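Long-range contacts in endo-1,3-beta-glucanase (Streptomyces sioyaensis, PDB 3DGT), which hydrolyses internal linkages of 1,3-beta-glucans, this chain being the family 16 catalytic domain of a longer secreted protein: residues L106-V111 with T185-F190; Q135-V140 with G162-G167; G141-M146 with A157-G162; L240-G245 with H264-D269. All coordinates share one frame; numbering follows the deposited sequence.

Interaction 1 of 4, residues L106-V111 with T185-F190. Unlike the reference sequence in segment 185-190: Gln-187 (reference His), Phe-190 (reference Leu).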
loop_
_atom_site.group_PDB
_atom_site.type_symbol
_atom_site.label_atom_id
_atom_site.label_comp_id
_atom_site.label_asym_id
_atom_site.label_seq_id
_atom_site.Cartn_x
_atom_site.Cartn_y
_atom_site.Cartn_z
ATOM N N LEU A 106 -1.161 6.272 9.033
ATOM C CA LEU A 106 -2.516 6.323 8.494
ATOM C C LEU A 106 -3.540 5.705 9.433
ATOM O O LEU A 106 -3.208 4.855 10.282
ATOM C CB LEU A 106 -2.575 5.652 7.104
ATOM C CG LEU A 106 -2.253 4.152 7.013
ATOM C CD1 LEU A 106 -3.503 3.299 7.246
ATOM C CD2 LEU A 106 -1.611 3.808 5.672
ATOM N N GLN A 107 -4.787 6.134 9.248
ATOM C CA GLN A 107 -5.950 5.532 9.877
ATOM C C GLN A 107 -6.683 4.771 8.786
ATOM O O GLN A 107 -7.016 5.332 7.746
ATOM C CB GLN A 107 -6.873 6.620 10.428
ATOM C CG GLN A 107 -8.142 6.082 11.084
ATOM C CD GLN A 107 -9.102 7.178 11.502
ATOM O OE1 GLN A 107 -8.971 8.325 11.078
ATOM N NE2 GLN A 107 -10.072 6.828 12.339
ATOM N N MET A 108 -6.947 3.492 9.026
ATOM C CA MET A 108 -7.778 2.723 8.100
ATOM C C MET A 108 -9.214 3.239 8.131
ATOM O O MET A 108 -9.662 3.767 9.152
ATOM C CB MET A 108 -7.754 1.249 8.475
ATOM C CG MET A 108 -6.404 0.583 8.307
ATOM S SD MET A 108 -6.570 -1.143 8.731
ATOM C CE MET A 108 -4.849 -1.677 8.778
ATOM N N PRO A 109 -9.949 3.095 7.015
ATOM C CA PRO A 109 -11.330 3.581 7.002
ATOM C C PRO A 109 -12.090 3.160 8.255
ATOM O O PRO A 109 -12.138 1.977 8.595
ATOM C CB PRO A 109 -11.909 2.931 5.746
ATOM C CG PRO A 109 -10.741 2.851 4.827
ATOM C CD PRO A 109 -9.567 2.508 5.719
ATOM N N ASN A 110 -12.668 4.136 8.948
ATOM C CA ASN A 110 -13.260 3.877 10.252
ATOM C C ASN A 110 -14.695 3.405 10.139
ATOM O O ASN A 110 -15.653 4.168 10.299
ATOM C CB ASN A 110 -13.148 5.098 11.160
ATOM C CG ASN A 110 -13.499 4.794 12.594
ATOM O OD1 ASN A 110 -13.836 3.660 12.950
ATOM N ND2 ASN A 110 -13.404 5.807 13.432
ATOM N N VAL A 111 -14.803 2.116 9.837
ATOM C CA VAL A 111 -16.078 1.454 9.604
ATOM C C VAL A 111 -15.877 -0.038 9.894
ATOM O O VAL A 111 -14.824 -0.597 9.595
ATOM C CB VAL A 111 -16.580 1.726 8.154
ATOM C CG1 VAL A 111 -15.595 1.208 7.104
ATOM C CG2 VAL A 111 -17.975 1.147 7.930
ATOM N N THR A 185 -7.337 0.044 17.885
ATOM C CA THR A 185 -7.641 -0.610 16.608
ATOM C C THR A 185 -7.080 0.179 15.439
ATOM O O THR A 185 -6.925 1.394 15.517
ATOM C CB THR A 185 -9.149 -0.803 16.352
ATOM O OG1 THR A 185 -9.762 0.465 16.077
ATOM C CG2 THR A 185 -9.816 -1.509 17.530
ATOM N N CYS A 186 -6.810 -0.520 14.341
ATOM C CA CYS A 186 -6.331 0.120 13.125
ATOM C C CYS A 186 -7.312 1.161 12.591
ATOM O O CYS A 186 -6.901 2.135 11.949
ATOM C CB CYS A 186 -6.052 -0.930 12.044
ATOM S SG CYS A 186 -4.995 -2.316 12.550
ATOM N N GLN A 187 -8.599 0.952 12.860
ATOM C CA GLN A 187 -9.677 1.820 12.371
ATOM C C GLN A 187 -9.870 3.073 13.216
ATOM O O GLN A 187 -10.402 4.088 12.735
ATOM C CB GLN A 187 -10.990 1.037 12.352
ATOM C CG GLN A 187 -11.130 0.067 11.190
ATOM C CD GLN A 187 -10.191 -1.124 11.302
ATOM O OE1 GLN A 187 -9.848 -1.568 12.404
ATOM N NE2 GLN A 187 -9.769 -1.647 10.158
ATOM N N SER A 188 -9.451 3.007 14.476
ATOM C CA SER A 188 -9.761 4.060 15.441
ATOM C C SER A 188 -8.972 5.355 15.271
ATOM O O SER A 188 -9.421 6.424 15.711
ATOM C CB SER A 188 -9.567 3.538 16.862
ATOM O OG SER A 188 -8.201 3.330 17.171
ATOM N N GLY A 189 -7.798 5.260 14.651
ATOM C CA GLY A 189 -6.890 6.401 14.562
ATOM C C GLY A 189 -5.611 6.012 13.857
ATOM O O GLY A 189 -5.542 4.972 13.189
ATOM N N PHE A 190 -4.596 6.859 14.010
ATOM C CA PHE A 190 -3.338 6.672 13.300
ATOM C C PHE A 190 -2.513 5.514 13.827
ATOM O O PHE A 190 -2.444 5.278 15.030
ATOM C CB PHE A 190 -2.503 7.952 13.344
ATOM C CG PHE A 190 -3.084 9.079 12.550
ATOM C CD1 PHE A 190 -3.162 9.008 11.163
ATOM C CD2 PHE A 190 -3.534 10.227 13.185
ATOM C CE1 PHE A 190 -3.697 10.062 10.422
ATOM C CE2 PHE A 190 -4.061 11.293 12.452
ATOM C CZ PHE A 190 -4.148 11.202 11.067
HETATM O O HOH W 1 -4.309 2.502 11.057
HETATM O O HOH W 2 -10.859 -0.285 7.645
#
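Two amide side chains converge on one backbone carbonyl, yet only one of them bonds to it. Gln-107 NE2 donates a hydrogen to Gln-187 O at 2.8 Å, a nearly straight bond (163° at the hydrogen), with the acceptor close to the plane of the Gln-107 amide. The Gln-107 chain is extended throughout (chi1 179°, chi2 -174°), which carries the amide past Gly-189 to that oxygen. Asn-110 merely packs there, its CG 3.2 Å from Gln-187 O. A second bond, Met-108 N to Cys-186 O (3.2 Å), ties the backbones. Water 1 lies within bonding distance of Leu-106 O and Cys-186 O, and water 2 sits between Pro-109 O and Gln-187 NE2, accepting from the latter, which also bonds Leu-152 O. Between these polar links the extended Met-108 chain lays SD 3.4 Å from Cys-186 CB and CE 3.8 Å from its SG, the sulfur of the disulfide to Cys-181. At the other end, the Phe-190 ring packs obliquely on the Leu-106 to Gln-107 peptide. A turn with helical backbone angles at Cys-186 to Ser-188 is thus anchored, in a disulfide-braced loop beside the end of strand 99-107 of the beta-jelly-roll typical of family 16.

Interaction 2 of 4, residues Q135-V140 with G162-G167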
loop_
_atom_site.group_PDB
_atom_site.type_symbol
_atom_site.label_atom_id
_atom_site.label_comp_id
_atom_site.label_asym_id
_atom_site.label_seq_id
_atom_site.Cartn_x
_atom_site.Cartn_y
_atom_site.Cartn_z
ATOM N N GLN A 135 2.595 -6.280 -17.009
ATOM C CA GLN A 135 2.440 -7.694 -17.370
ATOM C C GLN A 135 3.473 -8.602 -16.718
ATOM O O GLN A 135 3.627 -9.765 -17.117
ATOM C CB GLN A 135 2.512 -7.859 -18.891
ATOM C CG GLN A 135 1.481 -7.030 -19.666
ATOM C CD GLN A 135 0.049 -7.518 -19.498
ATOM O OE1 GLN A 135 -0.209 -8.598 -18.956
ATOM N NE2 GLN A 135 -0.902 -6.714 -19.969
ATOM N N ASN A 136 4.175 -8.073 -15.718
ATOM C CA ASN A 136 5.295 -8.788 -15.098
ATOM C C ASN A 136 5.121 -9.050 -13.599
ATOM O O ASN A 136 6.101 -9.166 -12.864
ATOM C CB ASN A 136 6.633 -8.087 -15.403
ATOM C CG ASN A 136 6.590 -6.579 -15.148
ATOM O OD1 ASN A 136 5.629 -6.055 -14.602
ATOM N ND2 ASN A 136 7.648 -5.880 -15.555
ATOM N N TRP A 137 3.868 -9.171 -13.160
ATOM C CA TRP A 137 3.541 -9.585 -11.792
ATOM C C TRP A 137 3.459 -11.113 -11.710
ATOM O O TRP A 137 2.880 -11.734 -12.596
ATOM C CB TRP A 137 2.192 -8.982 -11.374
ATOM C CG TRP A 137 1.892 -9.115 -9.901
ATOM C CD1 TRP A 137 2.145 -8.183 -8.928
ATOM C CD2 TRP A 137 1.305 -10.245 -9.230
ATOM N NE1 TRP A 137 1.752 -8.660 -7.701
ATOM C CE2 TRP A 137 1.236 -9.921 -7.855
ATOM C CE3 TRP A 137 0.830 -11.495 -9.657
ATOM C CZ2 TRP A 137 0.702 -10.802 -6.904
ATOM C CZ3 TRP A 137 0.306 -12.366 -8.713
ATOM C CH2 TRP A 137 0.253 -12.015 -7.352
ATOM N N PRO A 138 3.980 -11.725 -10.622
ATOM C CA PRO A 138 4.622 -11.143 -9.442
ATOM C C PRO A 138 6.136 -11.056 -9.531
ATOM O O PRO A 138 6.769 -10.617 -8.578
ATOM C CB PRO A 138 4.239 -12.144 -8.350
ATOM C CG PRO A 138 4.319 -13.469 -9.070
ATOM C CD PRO A 138 3.857 -13.195 -10.482
ATOM N N GLY A 139 6.717 -11.458 -10.659
ATOM C CA GLY A 139 8.174 -11.569 -10.758
ATOM C C GLY A 139 8.893 -10.262 -10.480
ATOM O O GLY A 139 10.010 -10.250 -9.971
ATOM N N VAL A 140 8.244 -9.149 -10.819
ATOM C CA VAL A 140 8.836 -7.814 -10.678
ATOM C C VAL A 140 8.951 -7.361 -9.215
ATOM O O VAL A 140 9.695 -6.419 -8.904
ATOM C CB VAL A 140 8.018 -6.784 -11.509
ATOM C CG1 VAL A 140 6.660 -6.503 -10.858
ATOM C CG2 VAL A 140 8.794 -5.497 -11.719
ATOM N N GLY A 162 8.446 -14.119 -7.689
ATOM C CA GLY A 162 8.579 -15.410 -8.338
ATOM C C GLY A 162 7.548 -15.613 -9.426
ATOM O O GLY A 162 7.415 -14.789 -10.331
ATOM N N THR A 163 6.830 -16.729 -9.327
ATOM C CA THR A 163 5.784 -17.078 -10.284
ATOM C C THR A 163 4.455 -17.275 -9.564
ATOM O O THR A 163 4.421 -17.447 -8.350
ATOM C CB THR A 163 6.134 -18.373 -11.035
ATOM O OG1 THR A 163 6.487 -19.385 -10.086
ATOM C CG2 THR A 163 7.299 -18.146 -11.993
ATOM N N SER A 164 3.365 -17.225 -10.315
ATOM C CA SER A 164 2.035 -17.444 -9.756
ATOM C C SER A 164 1.252 -18.331 -10.712
ATOM O O SER A 164 1.387 -18.166 -11.916
ATOM C CB SER A 164 1.307 -16.112 -9.583
ATOM O OG SER A 164 0.133 -16.262 -8.791
ATOM N N PRO A 165 0.470 -19.292 -10.184
ATOM C CA PRO A 165 0.339 -19.616 -8.767
ATOM C C PRO A 165 1.551 -20.387 -8.254
ATOM O O PRO A 165 2.316 -20.940 -9.044
ATOM C CB PRO A 165 -0.904 -20.514 -8.735
ATOM C CG PRO A 165 -0.870 -21.213 -10.052
ATOM C CD PRO A 165 -0.377 -20.165 -11.019
ATOM N N GLY A 166 1.717 -20.414 -6.936
ATOM C CA GLY A 166 2.784 -21.202 -6.314
ATOM C C GLY A 166 4.133 -20.516 -6.336
ATOM O O GLY A 166 4.240 -19.329 -6.020
ATOM N N GLY A 167 5.172 -21.260 -6.711
ATOM C CA GLY A 167 6.529 -20.738 -6.698
ATOM C C GLY A 167 7.015 -20.515 -5.275
ATOM O O GLY A 167 6.300 -20.814 -4.308
HETATM O O HOH W 3 10.707 -12.546 -8.631
#
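This is a surface contact between two loops, Pro-138 and Gly-139 leaning on Gly-162 to Ser-164, and only 191 Å² is buried. Neither segment holds regular structure, and no direct hydrogen bond crosses. The evidence for a packed seam is the Pro-138 ring: its CG lies 3.6 Å from Gly-162 O and 3.8 Å from Thr-163 C, while CD meets Ser-164 CB at 4.0 Å. Gly-139 CA comes to 3.3 Å from Gly-162 O. Water 3 supplies the polar link, giving a hydrogen to Gly-139 O (2.7 Å) and accepting one from Gly-162 N (2.9 Å). The peptide bond before Pro-138 is cis, and it folds the proline back over the preceding indole, with CB 3.5 Å above the centre of the Trp-137 ring. That ring turns its edge to the serine, CZ3 standing 3.9 Å from Ser-164 OG. A serine in place of Pro-138 lacks the closed ring, and would probably open a gap over the indole face and beside Gly-162 O, with Trp-137 held mainly through NE1. Trp-137 NE1 bonds Glu-142 OE1, and the indole meets the His-160 ring at about 45°. The two loops meet at one end of the antiparallel strands 142-144 and 155-160, the first loop leading into 142-144 and the second leaving 155-160 toward strand 175-179.

Interaction 3 of 4, residues G141-M146 with A157-G162; sequences GELDIM and ATMHCG
Four backbone hydrogen bonds join the strands: Glu-142 and His-160 exchange one pair, Asp-144 and Thr-158 the other. The shortest, Asp-144 N to Thr-158 O at 2.7 Å, meets its carbonyl almost head-on, and the strand axes are antiparallel at 174°. Among the side chains, Glu-142 OE2 comes to 2.5 Å from Asp-144 OD1. Asp-144 OD2 lies at the edge of the His-160 ring, in its plane and 3.0 Å from CE1, carboxylate and ring planes 66° apart; chi1 of -63° swings the carboxylate over Thr-158 toward that ring. His-160 NE2 bonds Thr-172 O and Glu-142 OE1 bonds Trp-137 NE1, so each side chain beside Asp-144 has an outside partner. With an alanine here the carboxylate is gone, and the His-160 edge and Glu-142 would probably lose their shared polar neighbour, the ring being held chiefly from its NE2 side. Glu-142, Asp-144 and nearby Glu-147 fit the E-x-D-x-x-E signature of family 16, whose glutamates are catalytic in relatives. Leu-143 and Met-159 share the opposite face, Leu-143 CD2 3.7 Å from Met-159 CG. A classic bulge at Ile-145 and Met-146 faces Phe-123; strand 119-127 flanks 142-144, strand 175-179 flanks 155-160, and helix 225-232 covers Met-159.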
loop_
_atom_site.group_PDB
_atom_site.type_symbol
_atom_site.label_atom_id
_atom_site.label_comp_id
_atom_site.label_asym_id
_atom_site.label_seq_id
_atom_site.Cartn_x
_atom_site.Cartn_y
_atom_site.Cartn_z
ATOM N N GLY A 141 8.207 -8.026 -8.331
ATOM C CA GLY A 141 8.238 -7.732 -6.894
ATOM C C GLY A 141 7.165 -6.763 -6.439
ATOM O O GLY A 141 6.965 -5.699 -7.047
ATOM N N GLU A 142 6.485 -7.139 -5.360
ATOM C CA GLU A 142 5.491 -6.290 -4.706
ATOM C C GLU A 142 5.694 -6.373 -3.208
ATOM O O GLU A 142 5.792 -7.464 -2.650
ATOM C CB GLU A 142 4.071 -6.730 -5.049
ATOM C CG GLU A 142 2.996 -5.876 -4.358
ATOM C CD GLU A 142 1.607 -6.125 -4.890
ATOM O OE1 GLU A 142 1.468 -6.491 -6.074
ATOM O OE2 GLU A 142 0.637 -5.918 -4.131
ATOM N N LEU A 143 5.769 -5.215 -2.565
ATOM C CA LEU A 143 5.872 -5.163 -1.119
ATOM C C LEU A 143 4.626 -4.503 -0.571
ATOM O O LEU A 143 4.436 -3.300 -0.720
ATOM C CB LEU A 143 7.127 -4.398 -0.694
ATOM C CG LEU A 143 8.456 -4.868 -1.291
ATOM C CD1 LEU A 143 9.604 -3.967 -0.856
ATOM C CD2 LEU A 143 8.756 -6.316 -0.935
ATOM N N ASP A 144 3.752 -5.312 0.016
ATOM C CA ASP A 144 2.523 -4.809 0.601
ATOM C C ASP A 144 2.791 -4.463 2.051
ATOM O O ASP A 144 2.941 -5.348 2.889
ATOM C CB ASP A 144 1.413 -5.852 0.469
ATOM C CG ASP A 144 1.079 -6.151 -0.974
ATOM O OD1 ASP A 144 1.006 -5.193 -1.781
ATOM O OD2 ASP A 144 0.856 -7.332 -1.309
ATOM N N ILE A 145 2.892 -3.167 2.328
ATOM C CA ILE A 145 3.294 -2.692 3.664
ATOM C C ILE A 145 2.105 -2.657 4.633
ATOM O O ILE A 145 2.246 -2.947 5.832
ATOM C CB ILE A 145 3.986 -1.318 3.579
ATOM C CG1 ILE A 145 5.096 -1.345 2.518
ATOM C CG2 ILE A 145 4.541 -0.890 4.951
ATOM C CD1 ILE A 145 5.722 0.027 2.262
ATOM N N MET A 146 0.938 -2.302 4.100
ATOM C CA MET A 146 -0.314 -2.417 4.827
ATOM C C MET A 146 -1.412 -2.797 3.845
ATOM O O MET A 146 -1.591 -2.130 2.824
ATOM C CB MET A 146 -0.664 -1.096 5.528
ATOM C CG MET A 146 -1.985 -1.097 6.338
ATOM S SD MET A 146 -3.555 -1.116 5.390
ATOM C CE MET A 146 -3.425 0.431 4.499
ATOM N N ALA A 157 0.894 -7.650 5.975
ATOM C CA ALA A 157 2.091 -7.227 5.242
ATOM C C ALA A 157 2.636 -8.432 4.506
ATOM O O ALA A 157 2.694 -9.525 5.064
ATOM C CB ALA A 157 3.138 -6.679 6.176
ATOM N N THR A 158 3.031 -8.229 3.256
ATOM C CA THR A 158 3.307 -9.343 2.354
ATOM C C THR A 158 4.344 -8.978 1.300
ATOM O O THR A 158 4.324 -7.865 0.763
ATOM C CB THR A 158 2.018 -9.760 1.600
ATOM O OG1 THR A 158 0.927 -9.894 2.525
ATOM C CG2 THR A 158 2.220 -11.075 0.887
ATOM N N MET A 159 5.225 -9.928 0.977
ATOM C CA MET A 159 6.010 -9.828 -0.250
ATOM C C MET A 159 5.504 -10.799 -1.303
ATOM O O MET A 159 5.314 -11.981 -1.027
ATOM C CB MET A 159 7.502 -10.070 -0.008
ATOM C CG MET A 159 8.318 -10.020 -1.292
ATOM S SD MET A 159 10.074 -10.034 -0.920
ATOM C CE MET A 159 10.764 -9.897 -2.572
ATOM N N HIS A 160 5.322 -10.281 -2.516
ATOM C CA HIS A 160 5.006 -11.104 -3.677
ATOM C C HIS A 160 6.207 -11.148 -4.607
ATOM O O HIS A 160 6.921 -10.155 -4.755
ATOM C CB HIS A 160 3.771 -10.558 -4.392
ATOM C CG HIS A 160 2.502 -10.736 -3.612
ATOM N ND1 HIS A 160 1.974 -9.761 -2.790
ATOM C CD2 HIS A 160 1.672 -11.800 -3.514
ATOM C CE1 HIS A 160 0.864 -10.219 -2.231
ATOM N NE2 HIS A 160 0.660 -11.453 -2.656
ATOM N N CYS A 161 6.425 -12.312 -5.220
ATOM C CA CYS A 161 7.620 -12.574 -6.020
ATOM C C CYS A 161 7.492 -13.887 -6.788
ATOM O O CYS A 161 6.546 -14.659 -6.578
ATOM C CB CYS A 161 8.888 -12.584 -5.136
ATOM S SG CYS A 161 8.693 -13.221 -3.427
ATOM N N GLY A 162 8.446 -14.119 -7.689
ATOM C CA GLY A 162 8.579 -15.410 -8.338
ATOM C C GLY A 162 7.548 -15.613 -9.426
ATOM O O GLY A 162 7.415 -14.789 -10.331
#

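Interaction 4 of 4, residues L240-G245 with H264-D269. With MG (magnesium ion), chain B.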
loop_
_atom_site.group_PDB
_atom_site.type_symbol
_atom_site.label_atom_id
_atom_site.label_comp_id
_atom_site.label_asym_id
_atom_site.label_seq_id
_atom_site.Cartn_x
_atom_site.Cartn_y
_atom_site.Cartn_z
ATOM N N LEU A 240 -0.958 4.250 -2.837
ATOM C CA LEU A 240 -2.004 4.344 -1.804
ATOM C C LEU A 240 -3.358 4.198 -2.490
ATOM O O LEU A 240 -3.610 4.843 -3.501
ATOM C CB LEU A 240 -1.955 5.706 -1.106
ATOM C CG LEU A 240 -0.758 5.972 -0.192
ATOM C CD1 LEU A 240 -0.671 7.462 0.084
ATOM C CD2 LEU A 240 -0.885 5.208 1.105
ATOM N N ASN A 241 -4.230 3.355 -1.945
ATOM C CA ASN A 241 -5.566 3.197 -2.504
ATOM C C ASN A 241 -6.567 2.674 -1.505
ATOM O O ASN A 241 -6.199 2.143 -0.463
ATOM C CB ASN A 241 -5.537 2.261 -3.724
ATOM C CG ASN A 241 -5.133 0.843 -3.362
ATOM O OD1 ASN A 241 -3.953 0.549 -3.177
ATOM N ND2 ASN A 241 -6.114 -0.039 -3.253
ATOM N N VAL A 242 -7.844 2.823 -1.839
ATOM C CA VAL A 242 -8.873 2.019 -1.191
ATOM C C VAL A 242 -9.678 1.320 -2.284
ATOM O O VAL A 242 -10.485 1.930 -2.981
ATOM C CB VAL A 242 -9.788 2.833 -0.235
ATOM C CG1 VAL A 242 -10.746 1.880 0.473
ATOM C CG2 VAL A 242 -8.961 3.630 0.797
ATOM N N ALA A 243 -9.424 0.029 -2.446
ATOM C CA ALA A 243 -10.214 -0.784 -3.361
ATOM C C ALA A 243 -11.560 -1.097 -2.714
ATOM O O ALA A 243 -11.689 -1.059 -1.491
ATOM C CB ALA A 243 -9.461 -2.070 -3.720
ATOM N N MET A 244 -12.560 -1.392 -3.542
ATOM C CA MET A 244 -13.866 -1.846 -3.073
ATOM C C MET A 244 -14.186 -3.202 -3.693
ATOM O O MET A 244 -14.366 -3.312 -4.906
ATOM C CB MET A 244 -14.951 -0.830 -3.453
ATOM C CG MET A 244 -16.336 -1.121 -2.872
ATOM S SD MET A 244 -16.323 -1.267 -1.076
ATOM C CE MET A 244 -15.317 0.215 -0.695
ATOM N N GLY A 245 -14.254 -4.229 -2.849
ATOM C CA GLY A 245 -14.529 -5.591 -3.309
ATOM C C GLY A 245 -13.293 -6.292 -3.827
ATOM O O GLY A 245 -12.163 -5.886 -3.539
ATOM N N HIS A 264 -16.196 6.590 4.135
ATOM C CA HIS A 264 -15.211 6.401 5.208
ATOM C C HIS A 264 -13.802 6.427 4.635
ATOM O O HIS A 264 -13.374 5.449 4.030
ATOM C CB HIS A 264 -15.478 5.092 5.961
ATOM C CG HIS A 264 -16.822 5.051 6.609
ATOM N ND1 HIS A 264 -17.086 5.697 7.795
ATOM C CD2 HIS A 264 -17.978 4.459 6.232
ATOM C CE1 HIS A 264 -18.346 5.490 8.134
ATOM N NE2 HIS A 264 -18.910 4.741 7.203
ATOM N N PRO A 265 -13.084 7.557 4.808
ATOM C CA PRO A 265 -11.761 7.655 4.187
ATOM C C PRO A 265 -10.652 6.872 4.875
ATOM O O PRO A 265 -10.677 6.697 6.093
ATOM C CB PRO A 265 -11.444 9.150 4.283
ATOM C CG PRO A 265 -12.149 9.594 5.540
ATOM C CD PRO A 265 -13.454 8.800 5.519
ATOM N N MET A 266 -9.673 6.431 4.091
ATOM C CA MET A 266 -8.358 6.169 4.656
ATOM C C MET A 266 -7.714 7.542 4.832
ATOM O O MET A 266 -7.739 8.370 3.913
ATOM C CB MET A 266 -7.513 5.307 3.731
ATOM C CG MET A 266 -6.104 5.066 4.288
ATOM S SD MET A 266 -5.193 3.774 3.418
ATOM C CE MET A 266 -4.978 4.523 1.803
ATOM N N VAL A 267 -7.189 7.789 6.030
ATOM C CA VAL A 267 -6.642 9.086 6.404
ATOM C C VAL A 267 -5.128 8.934 6.549
ATOM O O VAL A 267 -4.668 8.256 7.466
ATOM C CB VAL A 267 -7.251 9.583 7.734
ATOM C CG1 VAL A 267 -6.747 10.981 8.051
ATOM C CG2 VAL A 267 -8.779 9.592 7.667
ATOM N N VAL A 268 -4.362 9.555 5.650
ATOM C CA VAL A 268 -2.912 9.348 5.600
ATOM C C VAL A 268 -2.171 10.621 5.980
ATOM O O VAL A 268 -2.203 11.605 5.247
ATOM C CB VAL A 268 -2.457 8.888 4.189
ATOM C CG1 VAL A 268 -0.969 8.503 4.194
ATOM C CG2 VAL A 268 -3.336 7.721 3.692
ATOM N N ASP A 269 -1.490 10.605 7.125
ATOM C CA ASP A 269 -0.705 11.759 7.564
ATOM C C ASP A 269 0.512 12.005 6.678
ATOM O O ASP A 269 0.793 13.142 6.289
ATOM C CB ASP A 269 -0.289 11.566 9.023
ATOM C CG ASP A 269 0.433 12.766 9.615
ATOM O OD1 ASP A 269 0.461 13.865 9.012
ATOM O OD2 ASP A 269 0.977 12.595 10.728
HETATM MG MG MG B . 0.760 14.968 7.309
HETATM O O HOH W 4 0.948 16.782 8.276
#
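Val-242 and Met-266 make the tight part of this contact, Val-242 CG2 lying 3.7 Å from Met-266 CB as the two side chains slide past each other in opposite directions. Met-266 starts extended (chi1 178°) and bends only at its last torsion, chi3 66°, which brings CE to 3.5 Å from Asn-241 O. Toward Leu-240 the fit slackens: its CD2 stands 4.2 Å from Met-266 CE, and its CD1 4.3 Å from Val-268 CG1. No hydrogen bond crosses, and the segment axes run antiparallel at 174° but 8.9 Å apart, too far for backbone pairing. The strands therefore face one another through apolar side chains. Every touching residue is buried; the polar chemistry sits beyond the contact, at Asp-269. There the metal is chelated by Asp-269 O (2.1 Å) and OD1 (2.0 Å), with water 4 a further ligand and the carbonyls of Asp-16 and Gly-66 contributing from other parts of the chain. A salt bridge from Arg-105 and a hydrogen bond from Ser-1 N both reach Asp-269 OD2 and probably help hold the carboxylate in its chelating pose. Across this contact the strands thus meet by apolar packing, each hydrogen-bonded to its own neighbours, whereas coordination to magnesium joins Asp-269 to Asp-16 and Gly-66.

In the fold
Along the chain, interaction 1 spans a long excursion from 106 to 190 that encloses interaction 2, which in turn encloses interaction 3; interaction 4 follows. Interactions 2 and 3 share Gly-162, their centres 11 Å apart, and form one continuous unit of strand pair and end loops. Interactions 1 and 4, centres 10 Å apart, join through the adjacent strands 99-107 and 266-276, on the other side of the chain's centre. Met-146 links the two groups, touching Met-108 and Leu-106 as well as Met-266. The magnesium-binding side, with interactions 1 and 4, thus connects through buried methionines to the strand bearing the family signature, while interactions 1 and 2 lie 31 Å apart between centres.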